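PDB 1AGQ: glial cell-derived neurotrophic factor from Rattus norvegicus, which probably acts as a secreted neurotrophic growth factor of the cystine-knot superfamily, signalling to neurons by binding cell-surface receptors. Local coordinates for residues Thr45-Asn50 / Leu64-Cys69. Numbering follows the deposited sequence.
Sequences TAIHLN and LIFRYC
Thr45 and Tyr68 meet as a CH-pi pair at one end of an antiparallel beta hairpin of the cystine-knot fold, Thr45 CB standing 3.8 Å from the Tyr68 ring centroid and over one ring face. With Tyr68 CG between the backbone N and the carbonyl carbon (chi1 64°), the ring leans over Thr45 and lies alongside it, bringing OH to 3.4 Å from Thr45 CG2. Farther along this face, Ile47 CG2 meets the Phe66 ring at its edge, 3.7 Å from CD2, while Leu49 CD1 lies 3.7 Å from Phe66 CB. On the reverse face, Ala46 CB touches Ile65 CG2 and Arg67 CG. Six backbone hydrogen bonds, two in each of the pairs Thr45-Tyr68, Ile47-Phe66 and Leu49-Leu64, set this register. Tyr68 OH is hydrogen-bonded to His48 NE2 of the second subunit, and Cys69 is joined to Cys132 by a disulfide. With an alanine in place of Tyr68, Thr45 CB would probably lose its ring face and His48 of the second subunit its hydroxyl partner. The Arg67 guanidinium, through NH2, forms a salt bridge with Asp109 OD1. The straightest strand-to-strand bond is Leu49 N to Leu64 O, 2.8 Å long with an N-H...O angle of 177°.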
ATOM      1  N   THR B  45      -3.796   9.349  -1.331  1.00 22.87           N
ATOM      2  CA  THR B  45      -3.662  10.462  -0.396  1.00 24.57           C
ATOM      3  C   THR B  45      -4.977  11.228  -0.424  1.00 26.13           C
ATOM      4  O   THR B  45      -5.512  11.495  -1.507  1.00 23.86           O
ATOM      5  CB  THR B  45      -2.531  11.412  -0.807  1.00 23.53           C
ATOM      6  OG1 THR B  45      -1.286  10.716  -0.755  1.00 21.44           O
ATOM      7  CG2 THR B  45      -2.439  12.600   0.174  1.00 15.83           C
ATOM      8  N   ALA B  46      -5.495  11.570   0.756  1.00 23.05           N
ATOM      9  CA  ALA B  46      -6.761  12.299   0.848  1.00 21.77           C
ATOM     10  C   ALA B  46      -6.588  13.755   1.305  1.00 21.63           C
ATOM     11  O   ALA B  46      -5.714  14.088   2.120  1.00 22.05           O
ATOM     12  CB  ALA B  46      -7.694  11.565   1.801  1.00 20.08           C
ATOM     13  N   ILE B  47      -7.444  14.623   0.777  1.00 26.11           N
ATOM     14  CA  ILE B  47      -7.432  16.022   1.171  1.00 25.26           C
ATOM     15  C   ILE B  47      -8.881  16.518   1.183  1.00 24.75           C
ATOM     16  O   ILE B  47      -9.620  16.333   0.219  1.00 23.86           O
ATOM     17  CB  ILE B  47      -6.552  16.890   0.218  1.00 23.68           C
ATOM     18  CG1 ILE B  47      -6.591  18.351   0.664  1.00 23.99           C
ATOM     19  CG2 ILE B  47      -6.969  16.697  -1.217  1.00 29.36           C
ATOM     20  CD1 ILE B  47      -5.421  19.157   0.151  1.00 23.80           C
ATOM     21  N   HIS B  48      -9.304  17.079   2.305  1.00 21.52           N
ATOM     22  CA  HIS B  48     -10.663  17.589   2.395  1.00 26.36           C
ATOM     23  C   HIS B  48     -10.660  18.942   1.704  1.00 27.14           C
ATOM     24  O   HIS B  48      -9.865  19.811   2.053  1.00 30.01           O
ATOM     25  CB  HIS B  48     -11.095  17.757   3.848  1.00 34.78           C
ATOM     26  CG  HIS B  48     -12.431  18.420   3.989  1.00 52.30           C
ATOM     27  ND1 HIS B  48     -12.677  19.429   4.892  1.00 66.92           N
ATOM     28  CD2 HIS B  48     -13.581  18.248   3.290  1.00 53.23           C
ATOM     29  CE1 HIS B  48     -13.920  19.853   4.745  1.00 66.90           C
ATOM     30  NE2 HIS B  48     -14.490  19.155   3.782  1.00 57.57           N
ATOM     31  N   LEU B  49     -11.534  19.114   0.718  1.00 31.23           N
ATOM     32  CA  LEU B  49     -11.602  20.357  -0.035  1.00 31.16           C
ATOM     33  C   LEU B  49     -13.036  20.821  -0.218  1.00 32.64           C
ATOM     34  O   LEU B  49     -13.979  20.078  -0.000  1.00 27.39           O
ATOM     35  CB  LEU B  49     -10.990  20.174  -1.428  1.00 29.16           C
ATOM     36  CG  LEU B  49      -9.531  19.725  -1.630  1.00 27.90           C
ATOM     37  CD1 LEU B  49      -9.335  19.329  -3.078  1.00 32.63           C
ATOM     38  CD2 LEU B  49      -8.581  20.839  -1.255  1.00 33.31           C
ATOM     39  N   ASN B  50     -13.184  22.077  -0.618  1.00 35.54           N
ATOM     40  CA  ASN B  50     -14.499  22.617  -0.913  1.00 32.45           C
ATOM     41  C   ASN B  50     -14.570  22.402  -2.410  1.00 25.75           C
ATOM     42  O   ASN B  50     -13.575  22.553  -3.099  1.00 25.21           O
ATOM     43  CB  ASN B  50     -14.551  24.118  -0.626  1.00 34.46           C
ATOM     44  CG  ASN B  50     -14.365  24.427   0.837  1.00 28.68           C
ATOM     45  OD1 ASN B  50     -13.518  25.268   1.186  1.00 46.54           O
ATOM     46  ND2 ASN B  50     -15.114  23.782   1.692  1.00 27.13           N
ATOM     47  N   LEU B  64     -15.801  17.891  -0.216  1.00 28.95           N
ATOM     48  CA  LEU B  64     -15.518  16.525  -0.552  1.00 30.13           C
ATOM     49  C   LEU B  64     -14.129  16.154  -0.103  1.00 24.49           C
ATOM     50  O   LEU B  64     -13.284  17.017   0.172  1.00 25.88           O
ATOM     51  CB  LEU B  64     -15.638  16.314  -2.073  1.00 27.36           C
ATOM     52  CG  LEU B  64     -14.419  16.762  -2.886  1.00 29.62           C
ATOM     53  CD1 LEU B  64     -14.410  16.107  -4.263  1.00 33.77           C
ATOM     54  CD2 LEU B  64     -14.452  18.269  -3.011  1.00 30.95           C
ATOM     55  N   ILE B  65     -13.926  14.851   0.030  1.00 24.82           N
ATOM     56  CA  ILE B  65     -12.613  14.341   0.357  1.00 22.84           C
ATOM     57  C   ILE B  65     -12.073  13.986  -1.045  1.00 21.86           C
ATOM     58  O   ILE B  65     -12.586  13.080  -1.698  1.00 27.26           O
ATOM     59  CB  ILE B  65     -12.682  13.052   1.183  1.00 26.95           C
ATOM     60  CG1 ILE B  65     -13.460  13.280   2.484  1.00 29.30           C
ATOM     61  CG2 ILE B  65     -11.279  12.597   1.491  1.00 23.08           C
ATOM     62  CD1 ILE B  65     -12.801  14.278   3.410  1.00 38.00           C
ATOM     63  N   PHE B  66     -11.092  14.728  -1.534  1.00 20.45           N
ATOM     64  CA  PHE B  66     -10.548  14.426  -2.844  1.00 22.85           C
ATOM     65  C   PHE B  66      -9.365  13.497  -2.583  1.00 21.54           C
ATOM     66  O   PHE B  66      -8.578  13.743  -1.673  1.00 20.24           O
ATOM     67  CB  PHE B  66     -10.084  15.706  -3.529  1.00 21.19           C
ATOM     68  CG  PHE B  66      -9.203  15.471  -4.728  1.00 17.46           C
ATOM     69  CD1 PHE B  66      -9.742  15.017  -5.921  1.00 25.55           C
ATOM     70  CD2 PHE B  66      -7.829  15.684  -4.647  1.00 23.73           C
ATOM     71  CE1 PHE B  66      -8.932  14.773  -7.020  1.00 23.53           C
ATOM     72  CE2 PHE B  66      -7.010  15.437  -5.751  1.00 25.32           C
ATOM     73  CZ  PHE B  66      -7.568  14.981  -6.933  1.00 23.37           C
ATOM     74  N   ARG B  67      -9.261  12.416  -3.348  1.00 22.81           N
ATOM     75  CA  ARG B  67      -8.136  11.503  -3.165  1.00 21.76           C
ATOM     76  C   ARG B  67      -7.363  11.346  -4.461  1.00 19.96           C
ATOM     77  O   ARG B  67      -7.934  11.292  -5.535  1.00 20.23           O
ATOM     78  CB  ARG B  67      -8.626  10.149  -2.663  1.00 18.64           C
ATOM     79  CG  ARG B  67      -9.355  10.297  -1.341  1.00 21.02           C
ATOM     80  CD  ARG B  67      -9.527   8.954  -0.672  1.00 27.39           C
ATOM     81  NE  ARG B  67     -10.504   8.133  -1.378  1.00 31.79           N
ATOM     82  CZ  ARG B  67     -11.044   7.035  -0.863  1.00 44.44           C
ATOM     83  NH1 ARG B  67     -10.684   6.646   0.353  1.00 39.40           N
ATOM     84  NH2 ARG B  67     -11.966   6.350  -1.536  1.00 36.97           N
ATOM     85  N   TYR B  68      -6.042  11.334  -4.338  1.00 21.30           N
ATOM     86  CA  TYR B  68      -5.201  11.207  -5.507  1.00 22.04           C
ATOM     87  C   TYR B  68      -4.132  10.165  -5.246  1.00 25.95           C
ATOM     88  O   TYR B  68      -3.834   9.855  -4.094  1.00 18.14           O
ATOM     89  CB  TYR B  68      -4.569  12.560  -5.859  1.00 17.63           C
ATOM     90  CG  TYR B  68      -3.630  13.116  -4.822  1.00 24.19           C
ATOM     91  CD1 TYR B  68      -4.113  13.847  -3.745  1.00 17.23           C
ATOM     92  CD2 TYR B  68      -2.244  12.958  -4.941  1.00 24.57           C
ATOM     93  CE1 TYR B  68      -3.250  14.422  -2.806  1.00 16.42           C
ATOM     94  CE2 TYR B  68      -1.366  13.535  -3.995  1.00 28.19           C
ATOM     95  CZ  TYR B  68      -1.878  14.265  -2.934  1.00 23.37           C
ATOM     96  OH  TYR B  68      -1.035  14.809  -1.969  1.00 21.50           O
ATOM     97  N   CYS B  69      -3.576   9.641  -6.337  1.00 22.59           N
ATOM     98  CA  CYS B  69      -2.549   8.605  -6.322  1.00 24.53           C
ATOM     99  C   CYS B  69      -1.187   9.180  -6.689  1.00 31.48           C
ATOM    100  O   CYS B  69      -1.058  10.017  -7.600  1.00 26.69           O
ATOM    101  CB  CYS B  69      -2.926   7.520  -7.336  1.00 21.85           C
ATOM    102  SG  CYS B  69      -4.524   6.734  -7.024  1.00 28.23           S
TER
HETATM  103  O   HOH W   1      -1.002   9.652  -2.920  1.00 38.83           O